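Local atomic coordinates of quinoline 2-oxidoreductase small subunit (PDB entry 1T3Q), a protein that carries two [2Fe-2S] clusters in the molybdenum hydroxylase quinoline 2-oxidoreductase and probably relays electrons from the molybdenum site to FAD. Residues 42-47 against 56-61; 115-120 against 134-139; 27-30 against 36-39; 125-130 against 162-167. One frame throughout, in Å; residues are numbered along the deposited sequence.

Contact 1. Residues 42-47 against 56-61; sequences TGTKIG and CTILID. With FES (Fe2/s2 (inorganic) cluster), chain H.
The carbonyl Lys45 O lies 3.1 Å from Cys56 CA and 3.3 Å from Cys56 CB. No hydrogen bond joins the two segments. Thr44 adds a second touch. Its CG2, anti to the backbone N, lies over the backbone of Cys56, 3.8 Å from Cys56 O. Its other branch, OG1, meets the methyl Ile58 CG2 at 3.6 Å. The Thr44 and Ile58 side chains lie roughly perpendicular.

Cys56 carries the metal. Its SG sits between its own backbone N and carbonyl carbon, chi1 69°, and binds the iron FE2 of the cluster at 2.3 Å. Cys68 binds iron beside it. This is the plant-ferredoxin-type [2Fe-2S] domain, in which the loop after helix 31-39 wraps the cluster and Cys56 leads into strand 57-60. The end of segment 42-47, Ile46 and Gly47, also reaches the cluster: Gly47 N is 3.3 Å from the bridging sulfide S2.

Further out, Lys45 turns its chain away from Cys56. NZ donates to Thr42 O at 2.7 Å and forms a salt bridge with Asp36 of the large subunit. Lys45 O receives a weak hydrogen bond from Ser55 OG, Thr44 O accepts from Arg36, and Ser67 OG bonds to Cys56 O.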
loop_
_atom_site.group_PDB
_atom_site.type_symbol
_atom_site.label_atom_id
_atom_site.label_comp_id
_atom_site.label_asym_id
_atom_site.label_seq_id
_atom_site.Cartn_x
_atom_site.Cartn_y
_atom_site.Cartn_z
ATOM N N THR A 42 -6.983 -9.024 -12.469
ATOM C CA THR A 42 -6.311 -8.053 -13.323
ATOM C C THR A 42 -5.246 -8.607 -14.260
ATOM O O THR A 42 -4.542 -7.842 -14.920
ATOM C CB THR A 42 -5.695 -6.905 -12.473
ATOM O OG1 THR A 42 -4.812 -7.449 -11.485
ATOM C CG2 THR A 42 -6.795 -6.119 -11.771
ATOM N N GLY A 43 -5.131 -9.931 -14.341
ATOM C CA GLY A 43 -4.147 -10.513 -15.237
ATOM C C GLY A 43 -4.442 -10.186 -16.692
ATOM O O GLY A 43 -3.531 -10.050 -17.508
ATOM N N THR A 44 -5.724 -10.068 -17.021
ATOM C CA THR A 44 -6.145 -9.732 -18.381
ATOM C C THR A 44 -5.870 -8.238 -18.564
ATOM O O THR A 44 -6.352 -7.417 -17.784
ATOM C CB THR A 44 -7.659 -10.029 -18.576
ATOM O OG1 THR A 44 -7.893 -11.434 -18.384
ATOM C CG2 THR A 44 -8.112 -9.639 -19.976
ATOM N N LYS A 45 -5.090 -7.898 -19.586
ATOM C CA LYS A 45 -4.714 -6.507 -19.838
ATOM C C LYS A 45 -5.429 -5.879 -21.022
ATOM O O LYS A 45 -5.862 -6.568 -21.945
ATOM C CB LYS A 45 -3.197 -6.399 -20.071
ATOM C CG LYS A 45 -2.312 -7.048 -19.005
ATOM C CD LYS A 45 -2.585 -6.531 -17.597
ATOM C CE LYS A 45 -1.597 -7.121 -16.604
ATOM N NZ LYS A 45 -1.985 -6.868 -15.190
ATOM N N ILE A 46 -5.517 -4.551 -20.995
ATOM C CA ILE A 46 -6.171 -3.792 -22.051
ATOM C C ILE A 46 -5.175 -2.837 -22.704
ATOM O O ILE A 46 -4.612 -1.971 -22.034
ATOM C CB ILE A 46 -7.339 -2.962 -21.479
ATOM C CG1 ILE A 46 -8.355 -3.892 -20.811
ATOM C CG2 ILE A 46 -7.992 -2.160 -22.586
ATOM C CD1 ILE A 46 -9.464 -3.157 -20.084
ATOM N N GLY A 47 -4.965 -2.994 -24.006
ATOM C CA GLY A 47 -4.033 -2.129 -24.704
ATOM C C GLY A 47 -4.615 -1.306 -25.843
ATOM O O GLY A 47 -3.939 -0.407 -26.355
ATOM N N CYS A 56 -5.852 -8.561 -24.361
ATOM C CA CYS A 56 -6.989 -8.991 -23.545
ATOM C C CYS A 56 -7.471 -10.376 -23.948
ATOM O O CYS A 56 -8.539 -10.810 -23.518
ATOM C CB CYS A 56 -8.170 -8.038 -23.737
ATOM S SG CYS A 56 -8.867 -8.189 -25.399
ATOM N N THR A 57 -6.697 -11.059 -24.778
ATOM C CA THR A 57 -7.089 -12.383 -25.243
ATOM C C THR A 57 -7.203 -13.396 -24.112
ATOM O O THR A 57 -6.278 -13.558 -23.314
ATOM C CB THR A 57 -6.090 -12.909 -26.299
ATOM O OG1 THR A 57 -6.013 -11.975 -27.386
ATOM C CG2 THR A 57 -6.549 -14.269 -26.849
ATOM N N ILE A 58 -8.353 -14.064 -24.039
ATOM C CA ILE A 58 -8.593 -15.088 -23.026
ATOM C C ILE A 58 -9.244 -16.276 -23.723
ATOM O O ILE A 58 -9.547 -16.210 -24.907
ATOM C CB ILE A 58 -9.544 -14.590 -21.916
ATOM C CG1 ILE A 58 -10.889 -14.180 -22.522
ATOM C CG2 ILE A 58 -8.902 -13.432 -21.155
ATOM C CD1 ILE A 58 -11.919 -13.749 -21.499
ATOM N N LEU A 59 -9.443 -17.370 -23.003
ATOM C CA LEU A 59 -10.086 -18.528 -23.615
ATOM C C LEU A 59 -11.508 -18.638 -23.085
ATOM O O LEU A 59 -11.735 -18.617 -21.871
ATOM C CB LEU A 59 -9.322 -19.818 -23.297
ATOM C CG LEU A 59 -7.862 -19.916 -23.756
ATOM C CD1 LEU A 59 -7.287 -21.271 -23.343
ATOM C CD2 LEU A 59 -7.777 -19.753 -25.257
ATOM N N ILE A 60 -12.462 -18.725 -24.003
ATOM C CA ILE A 60 -13.864 -18.876 -23.650
ATOM C C ILE A 60 -14.296 -20.205 -24.264
ATOM O O ILE A 60 -14.290 -20.377 -25.490
ATOM C CB ILE A 60 -14.709 -17.702 -24.189
ATOM C CG1 ILE A 60 -14.259 -16.404 -23.502
ATOM C CG2 ILE A 60 -16.189 -17.950 -23.918
ATOM C CD1 ILE A 60 -15.093 -15.185 -23.841
ATOM N N ASP A 61 -14.640 -21.149 -23.395
ATOM C CA ASP A 61 -15.025 -22.489 -23.815
ATOM C C ASP A 61 -13.903 -23.071 -24.663
ATOM O O ASP A 61 -14.139 -23.698 -25.694
ATOM C CB ASP A 61 -16.342 -22.461 -24.587
ATOM C CG ASP A 61 -17.489 -21.955 -23.742
ATOM O OD1 ASP A 61 -17.518 -22.272 -22.533
ATOM O OD2 ASP A 61 -18.365 -21.247 -24.279
HETATM FE FE1 FES H . -6.429 -4.786 -27.560
HETATM FE FE2 FES H . -8.549 -6.220 -26.630
HETATM S S1 FES H . -7.546 -6.582 -28.487
HETATM S S2 FES H . -7.419 -4.520 -25.581
#

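Contact 2. Residues 115-120 against 134-139; sequences LATARS and REVMSG
Thr117 and Met137 are the nearest backbone pair, with CA atoms 6.7 Å apart, where helix 111-124 passes residues 134-139. Both segments belong to the helical [2Fe-2S] binding domain that carries the second cluster of the subunit. The contact is buried packing, with no hydrogen bond across it.

Thr117 points its side chain at the other segment, and its methyl does most of the touching. With chi1 at -60°, OG1 stands beside the backbone N and CG2 is anti to it. CG2 meets the sulfur Met137 SD at 3.5 Å and the carbonyl Val136 O at 3.7 Å. Val136 CG1 lies beside the same methyl at 4.0 Å. The Met137 chain is folded, with bends at chi2 and chi3. The folding sets SD against Thr117 and CE near Thr117 CB. The two side chains run past one another in opposite senses.

Thr117 OG1 bonds to Asn140 OD1, so the hydroxyl is satisfied away from the methionine. Ile121 of helix 111-124 and Ile154 of helix 148-154 also pack on Met137. Gln103 of the medium subunit touches both Thr117 and Val136.

Within segment 134-139, Ser138 OG reaches back to donate to Glu135 O, 2.8 Å away, tilted 25° from the carbonyl plane.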
loop_
_atom_site.group_PDB
_atom_site.type_symbol
_atom_site.label_atom_id
_atom_site.label_comp_id
_atom_site.label_asym_id
_atom_site.label_seq_id
_atom_site.Cartn_x
_atom_site.Cartn_y
_atom_site.Cartn_z
ATOM N N LEU A 115 0.061 -16.033 -24.003
ATOM C CA LEU A 115 -0.168 -17.362 -23.443
ATOM C C LEU A 115 -1.493 -17.981 -23.885
ATOM O O LEU A 115 -1.560 -19.184 -24.176
ATOM C CB LEU A 115 -0.097 -17.305 -21.912
ATOM C CG LEU A 115 1.289 -17.003 -21.324
ATOM C CD1 LEU A 115 1.172 -16.687 -19.842
ATOM C CD2 LEU A 115 2.213 -18.192 -21.549
ATOM N N ALA A 116 -2.542 -17.163 -23.939
ATOM C CA ALA A 116 -3.858 -17.640 -24.352
ATOM C C ALA A 116 -3.788 -18.179 -25.781
ATOM O O ALA A 116 -4.207 -19.308 -26.057
ATOM C CB ALA A 116 -4.889 -16.497 -24.261
ATOM N N THR A 117 -3.241 -17.384 -26.690
ATOM C CA THR A 117 -3.136 -17.813 -28.076
ATOM C C THR A 117 -2.216 -19.030 -28.196
ATOM O O THR A 117 -2.527 -19.979 -28.917
ATOM C CB THR A 117 -2.612 -16.678 -28.983
ATOM O OG1 THR A 117 -3.508 -15.561 -28.910
ATOM C CG2 THR A 117 -2.535 -17.145 -30.433
ATOM N N ALA A 118 -1.097 -19.012 -27.478
ATOM C CA ALA A 118 -0.158 -20.132 -27.538
ATOM C C ALA A 118 -0.813 -21.434 -27.072
ATOM O O ALA A 118 -0.616 -22.488 -27.686
ATOM C CB ALA A 118 1.072 -19.835 -26.699
ATOM N N ARG A 119 -1.591 -21.367 -25.996
ATOM C CA ARG A 119 -2.259 -22.564 -25.490
ATOM C C ARG A 119 -3.169 -23.139 -26.565
ATOM O O ARG A 119 -3.191 -24.348 -26.796
ATOM C CB ARG A 119 -3.088 -22.248 -24.243
ATOM C CG ARG A 119 -2.289 -21.900 -23.003
ATOM C CD ARG A 119 -3.210 -21.880 -21.794
ATOM N NE ARG A 119 -3.748 -23.211 -21.527
ATOM C CZ ARG A 119 -4.861 -23.456 -20.841
ATOM N NH1 ARG A 119 -5.257 -24.706 -20.655
ATOM N NH2 ARG A 119 -5.583 -22.455 -20.353
ATOM N N SER A 120 -3.921 -22.263 -27.223
ATOM C CA SER A 120 -4.833 -22.683 -28.279
ATOM C C SER A 120 -4.089 -23.407 -29.395
ATOM O O SER A 120 -4.545 -24.435 -29.890
ATOM C CB SER A 120 -5.563 -21.472 -28.857
ATOM O OG SER A 120 -6.430 -21.871 -29.905
ATOM N N ARG A 134 4.339 -18.277 -35.888
ATOM C CA ARG A 134 4.358 -16.867 -36.270
ATOM C C ARG A 134 3.035 -16.467 -36.921
ATOM O O ARG A 134 2.542 -15.359 -36.710
ATOM C CB ARG A 134 5.530 -16.576 -37.217
ATOM C CG ARG A 134 6.886 -16.476 -36.502
ATOM C CD ARG A 134 8.026 -16.231 -37.486
ATOM N NE ARG A 134 9.334 -16.125 -36.835
ATOM C CZ ARG A 134 9.781 -15.041 -36.206
ATOM N NH1 ARG A 134 9.027 -13.953 -36.134
ATOM N NH2 ARG A 134 10.988 -15.039 -35.660
ATOM N N GLU A 135 2.457 -17.383 -37.694
ATOM C CA GLU A 135 1.190 -17.135 -38.371
ATOM C C GLU A 135 0.036 -16.970 -37.397
ATOM O O GLU A 135 -0.724 -16.003 -37.476
ATOM C CB GLU A 135 0.877 -18.284 -39.334
ATOM C CG GLU A 135 1.849 -18.382 -40.490
ATOM C CD GLU A 135 1.717 -19.675 -41.273
ATOM O OE1 GLU A 135 2.457 -19.834 -42.271
ATOM O OE2 GLU A 135 0.886 -20.532 -40.895
ATOM N N VAL A 136 -0.104 -17.913 -36.476
ATOM C CA VAL A 136 -1.192 -17.844 -35.512
ATOM C C VAL A 136 -0.988 -16.748 -34.466
ATOM O O VAL A 136 -1.955 -16.156 -33.989
ATOM C CB VAL A 136 -1.386 -19.198 -34.805
ATOM C CG1 VAL A 136 -2.612 -19.144 -33.898
ATOM C CG2 VAL A 136 -1.557 -20.297 -35.850
ATOM N N MET A 137 0.267 -16.463 -34.124
ATOM C CA MET A 137 0.558 -15.436 -33.124
ATOM C C MET A 137 0.553 -14.025 -33.721
ATOM O O MET A 137 0.724 -13.046 -32.995
ATOM C CB MET A 137 1.923 -15.696 -32.471
ATOM C CG MET A 137 2.071 -17.034 -31.730
ATOM S SD MET A 137 0.935 -17.266 -30.345
ATOM C CE MET A 137 1.442 -15.914 -29.233
ATOM N N SER A 138 0.336 -13.916 -35.030
ATOM C CA SER A 138 0.352 -12.612 -35.700
ATOM C C SER A 138 -0.718 -11.638 -35.216
ATOM O O SER A 138 -0.696 -10.459 -35.575
ATOM C CB SER A 138 0.241 -12.783 -37.224
ATOM O OG SER A 138 -1.035 -13.247 -37.618
ATOM N N GLY A 139 -1.649 -12.130 -34.406
ATOM C CA GLY A 139 -2.703 -11.285 -33.877
ATOM C C GLY A 139 -2.415 -10.802 -32.465
ATOM O O GLY A 139 -3.272 -10.192 -31.822
#

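Contact 3. Residues 27-30 against 36-39; sequences PRMH and REVV
Met29 reaches helix 31-39 with a side chain that is straight as far as its sulfur. CG is anti to the backbone N, chi1 179°, and chi2 is 177°. The chain then bends at chi3, -89°, which turns the methyl CE off the line of the chain. Sulfur and methyl therefore meet different residues. SD touches the methyl Val38 CG2 at 3.8 Å. CE approaches the carboxylate oxygen Glu37 OE2 at 3.9 Å. Glu37 runs extended beyond CG to bring that oxygen over. Met29 crosses both side chains at a slant.

The backbones stay well apart here. Met29 CA and Val38 CA, the closest pair, are 10.0 Å from each other. Side chains alone bridge the gap between the loop 27-30 and the helix it leads into. This is the helix of the ferredoxin-type [2Fe-2S] domain that packs against its mixed sheet. Val38 also touches Phe23 and Val25 of strand 19-25.

His30 is the N-cap of helix 31-39; its ND1 accepts from Asp33 N. Its NE2 bonds to Glu49 OE1 in the cluster loop, and the Met29 backbone bonds to that of Ala72.

No hydrogen bond or salt bridge links the two segments. The contact is van der Waals packing at the surface. A thioether needs no polar partner, and the Glu37 carboxylate, which is exposed, gains no bond from Met29. The contact therefore rests on dispersion and shape, and gives no directional hold on either residue.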
loop_
_atom_site.group_PDB
_atom_site.type_symbol
_atom_site.label_atom_id
_atom_site.label_comp_id
_atom_site.label_asym_id
_atom_site.label_seq_id
_atom_site.Cartn_x
_atom_site.Cartn_y
_atom_site.Cartn_z
ATOM N N PRO A 27 -24.669 -3.842 -18.993
ATOM C CA PRO A 27 -24.427 -4.284 -20.369
ATOM C C PRO A 27 -23.301 -3.500 -21.056
ATOM O O PRO A 27 -22.586 -4.044 -21.894
ATOM C CB PRO A 27 -25.780 -4.056 -21.046
ATOM C CG PRO A 27 -26.756 -4.280 -19.922
ATOM C CD PRO A 27 -26.098 -3.548 -18.775
ATOM N N ARG A 28 -23.146 -2.230 -20.684
ATOM C CA ARG A 28 -22.131 -1.352 -21.274
ATOM C C ARG A 28 -20.679 -1.692 -20.947
ATOM O O ARG A 28 -19.763 -1.081 -21.499
ATOM C CB ARG A 28 -22.384 0.106 -20.862
ATOM C CG ARG A 28 -22.064 0.402 -19.396
ATOM C CD ARG A 28 -22.370 1.857 -19.033
ATOM N NE ARG A 28 -21.708 2.803 -19.930
ATOM C CZ ARG A 28 -21.853 4.127 -19.865
ATOM N NH1 ARG A 28 -21.215 4.914 -20.720
ATOM N NH2 ARG A 28 -22.635 4.666 -18.940
ATOM N N MET A 29 -20.461 -2.644 -20.048
ATOM C CA MET A 29 -19.104 -3.015 -19.664
ATOM C C MET A 29 -18.623 -4.246 -20.432
ATOM O O MET A 29 -19.330 -5.261 -20.486
ATOM C CB MET A 29 -19.051 -3.295 -18.150
ATOM C CG MET A 29 -17.677 -3.713 -17.631
ATOM S SD MET A 29 -17.592 -3.967 -15.846
ATOM C CE MET A 29 -17.190 -2.320 -15.288
ATOM N N HIS A 30 -17.438 -4.168 -21.038
ATOM C CA HIS A 30 -16.946 -5.342 -21.743
ATOM C C HIS A 30 -16.354 -6.343 -20.752
ATOM O O HIS A 30 -16.119 -6.019 -19.586
ATOM C CB HIS A 30 -15.950 -4.985 -22.866
ATOM C CG HIS A 30 -14.835 -4.062 -22.468
ATOM N ND1 HIS A 30 -13.962 -4.339 -21.437
ATOM C CD2 HIS A 30 -14.390 -2.915 -23.037
ATOM C CE1 HIS A 30 -13.025 -3.406 -21.393
ATOM N NE2 HIS A 30 -13.262 -2.531 -22.354
ATOM N N ARG A 36 -11.406 -7.704 -14.752
ATOM C CA ARG A 36 -10.467 -6.886 -13.999
ATOM C C ARG A 36 -11.046 -6.155 -12.797
ATOM O O ARG A 36 -10.545 -6.290 -11.681
ATOM C CB ARG A 36 -9.820 -5.852 -14.928
ATOM C CG ARG A 36 -9.015 -6.435 -16.090
ATOM C CD ARG A 36 -8.596 -5.322 -17.046
ATOM N NE ARG A 36 -8.023 -4.196 -16.309
ATOM C CZ ARG A 36 -6.819 -4.201 -15.744
ATOM N NH1 ARG A 36 -6.040 -5.274 -15.839
ATOM N NH2 ARG A 36 -6.406 -3.145 -15.052
ATOM N N GLU A 37 -12.107 -5.386 -13.033
ATOM C CA GLU A 37 -12.716 -4.565 -11.994
ATOM C C GLU A 37 -13.847 -5.161 -11.152
ATOM O O GLU A 37 -14.007 -4.797 -9.987
ATOM C CB GLU A 37 -13.160 -3.242 -12.638
ATOM C CG GLU A 37 -11.980 -2.500 -13.274
ATOM C CD GLU A 37 -12.380 -1.379 -14.224
ATOM O OE1 GLU A 37 -11.465 -0.705 -14.748
ATOM O OE2 GLU A 37 -13.590 -1.173 -14.461
ATOM N N VAL A 38 -14.628 -6.072 -11.715
ATOM C CA VAL A 38 -15.714 -6.664 -10.940
ATOM C C VAL A 38 -15.288 -7.974 -10.281
ATOM O O VAL A 38 -15.522 -8.179 -9.091
ATOM C CB VAL A 38 -16.959 -6.915 -11.809
ATOM C CG1 VAL A 38 -18.055 -7.582 -10.971
ATOM C CG2 VAL A 38 -17.469 -5.594 -12.374
ATOM N N VAL A 39 -14.654 -8.851 -11.049
ATOM C CA VAL A 39 -14.206 -10.133 -10.517
ATOM C C VAL A 39 -12.872 -9.990 -9.774
ATOM O O VAL A 39 -12.568 -10.768 -8.868
ATOM C CB VAL A 39 -14.062 -11.180 -11.649
ATOM C CG1 VAL A 39 -13.779 -12.553 -11.057
ATOM C CG2 VAL A 39 -15.333 -11.218 -12.492
#

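Contact 4. Residues 125-130 against 162-167; sequences NPAPSR and AARRGE
The charged guanidinium of Arg164 lies against a proline and an alanine, with no hydrogen bond or salt bridge between the segments. NH1 is 3.7 Å from Pro126 CB, and NH2 is 4.1 Å from Ala127 CB. Both carbons approach the guanidinium obliquely. Its aliphatic part joins in, with Arg164 CG 3.8 Å from Pro126 CB. The arginine chain runs crosswise to the proline ring. A bend at chi3, -132°, brings the guanidinium back beside Pro126.

The same Pro126 CB also meets Ala163 CB, at 3.9 Å. The backbones are close here, Pro126 and Ala163 having CA atoms 5.3 Å apart. The contact thus joins the loop between helices 111-124 and 130-136 to the end of helix 157-164. That helix closes in a Schellman motif. Glu167 N bonds to Ala162 O at 2.9 Å, and Gly166 N bonds to Ala163 O. Gly166, with positive phi, is the C-prime residue.

The loop has its own turn. Asn125 OD1 accepts from Ala127 N at 3.1 Å in an Asx turn, the N-H lying well above the carbonyl plane. Pro128 then packs on Ile121 and Leu122, and Ser129 caps helix 130-136. Arg130 pairs with Asp152 and with Asp721 of the large subunit.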
loop_
_atom_site.group_PDB
_atom_site.type_symbol
_atom_site.label_atom_id
_atom_site.label_comp_id
_atom_site.label_asym_id
_atom_site.label_seq_id
_atom_site.Cartn_x
_atom_site.Cartn_y
_atom_site.Cartn_z
ATOM N N ASN A 125 -1.981 -28.611 -32.090
ATOM C CA ASN A 125 -0.718 -29.149 -32.572
ATOM C C ASN A 125 0.364 -28.916 -31.520
ATOM O O ASN A 125 0.802 -27.787 -31.310
ATOM C CB ASN A 125 -0.353 -28.458 -33.888
ATOM C CG ASN A 125 0.934 -28.981 -34.493
ATOM O OD1 ASN A 125 1.556 -29.910 -33.972
ATOM N ND2 ASN A 125 1.340 -28.384 -35.604
ATOM N N PRO A 126 0.807 -29.991 -30.846
ATOM C CA PRO A 126 1.830 -29.979 -29.796
ATOM C C PRO A 126 3.195 -29.467 -30.248
ATOM O O PRO A 126 3.951 -28.902 -29.453
ATOM C CB PRO A 126 1.903 -31.444 -29.365
ATOM C CG PRO A 126 0.568 -31.997 -29.753
ATOM C CD PRO A 126 0.326 -31.364 -31.076
ATOM N N ALA A 127 3.508 -29.683 -31.521
ATOM C CA ALA A 127 4.789 -29.266 -32.079
ATOM C C ALA A 127 4.606 -28.487 -33.376
ATOM O O ALA A 127 4.953 -28.966 -34.461
ATOM C CB ALA A 127 5.669 -30.491 -32.325
ATOM N N PRO A 128 4.048 -27.272 -33.286
ATOM C CA PRO A 128 3.848 -26.474 -34.495
ATOM C C PRO A 128 5.195 -25.999 -35.026
ATOM O O PRO A 128 6.159 -25.912 -34.275
ATOM C CB PRO A 128 2.978 -25.321 -34.002
ATOM C CG PRO A 128 3.474 -25.120 -32.603
ATOM C CD PRO A 128 3.591 -26.544 -32.088
ATOM N N SER A 129 5.264 -25.714 -36.320
ATOM C CA SER A 129 6.501 -25.228 -36.918
ATOM C C SER A 129 6.648 -23.761 -36.523
ATOM O O SER A 129 5.677 -23.125 -36.117
ATOM C CB SER A 129 6.432 -25.340 -38.440
ATOM O OG SER A 129 5.500 -24.410 -38.973
ATOM N N ARG A 130 7.854 -23.218 -36.637
ATOM C CA ARG A 130 8.050 -21.816 -36.290
ATOM C C ARG A 130 7.138 -20.946 -37.155
ATOM O O ARG A 130 6.550 -19.983 -36.667
ATOM C CB ARG A 130 9.518 -21.412 -36.486
ATOM C CG ARG A 130 10.475 -22.075 -35.504
ATOM C CD ARG A 130 11.908 -21.594 -35.706
ATOM N NE ARG A 130 12.074 -20.191 -35.328
ATOM C CZ ARG A 130 12.262 -19.766 -34.084
ATOM N NH1 ARG A 130 12.317 -20.637 -33.084
ATOM N NH2 ARG A 130 12.387 -18.467 -33.836
ATOM N N ALA A 162 4.807 -31.503 -22.826
ATOM C CA ALA A 162 3.755 -31.191 -21.870
ATOM C C ALA A 162 2.407 -31.121 -22.586
ATOM O O ALA A 162 1.387 -31.567 -22.056
ATOM C CB ALA A 162 4.057 -29.867 -21.172
ATOM N N ALA A 163 2.411 -30.563 -23.791
ATOM C CA ALA A 163 1.191 -30.445 -24.583
ATOM C C ALA A 163 0.606 -31.830 -24.874
ATOM O O ALA A 163 -0.603 -32.043 -24.760
ATOM C CB ALA A 163 1.488 -29.719 -25.887
ATOM N N ARG A 164 1.466 -32.768 -25.256
ATOM C CA ARG A 164 1.013 -34.123 -25.548
ATOM C C ARG A 164 0.398 -34.771 -24.314
ATOM O O ARG A 164 -0.505 -35.602 -24.424
ATOM C CB ARG A 164 2.173 -34.980 -26.054
ATOM C CG ARG A 164 2.689 -34.584 -27.424
ATOM C CD ARG A 164 3.734 -35.577 -27.896
ATOM N NE ARG A 164 4.931 -34.920 -28.406
ATOM C CZ ARG A 164 5.027 -34.351 -29.603
ATOM N NH1 ARG A 164 3.994 -34.354 -30.433
ATOM N NH2 ARG A 164 6.162 -33.778 -29.968
ATOM N N ARG A 165 0.888 -34.393 -23.137
ATOM C CA ARG A 165 0.363 -34.946 -21.894
ATOM C C ARG A 165 -0.831 -34.125 -21.413
ATOM O O ARG A 165 -1.310 -34.305 -20.293
ATOM C CB ARG A 165 1.433 -34.956 -20.800
ATOM C CG ARG A 165 2.705 -35.727 -21.123
ATOM N N GLY A 166 -1.301 -33.217 -22.262
ATOM C CA GLY A 166 -2.434 -32.380 -21.908
ATOM C C GLY A 166 -2.205 -31.507 -20.687
ATOM O O GLY A 166 -3.121 -31.299 -19.890
ATOM N N GLU A 167 -0.992 -30.981 -20.535
ATOM C CA GLU A 167 -0.684 -30.140 -19.385
ATOM C C GLU A 167 -0.071 -28.778 -19.710
ATOM O O GLU A 167 0.776 -28.275 -18.967
ATOM C CB GLU A 167 0.218 -30.903 -18.409
ATOM C CG GLU A 167 1.261 -31.780 -19.071
ATOM C CD GLU A 167 2.007 -32.648 -18.074
ATOM O OE1 GLU A 167 1.342 -33.389 -17.319
ATOM O OE2 GLU A 167 3.257 -32.592 -18.050
#

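Along the chain the order is contact 3, contact 1, then contacts 2 and 4, whose segments alternate. Contacts 3 and 1 lie in the ferredoxin-type domain, their centres about 12 Å apart. They touch through Arg36 and Thr44, and helix 31-39 leads from one towards the other. Contacts 2 and 4 lie in the helical part, centres about 13 Å apart, and adjoin in sequence at helix 130-136. The centres of contacts 1 and 2 are also about 13 Å apart, and they touch where strand 57-60 meets helix 111-124. That joins the two cluster-bearing domains. Contacts 3 and 4 are surface contacts, on opposite sides of the chain centre, with centres about 33 Å apart.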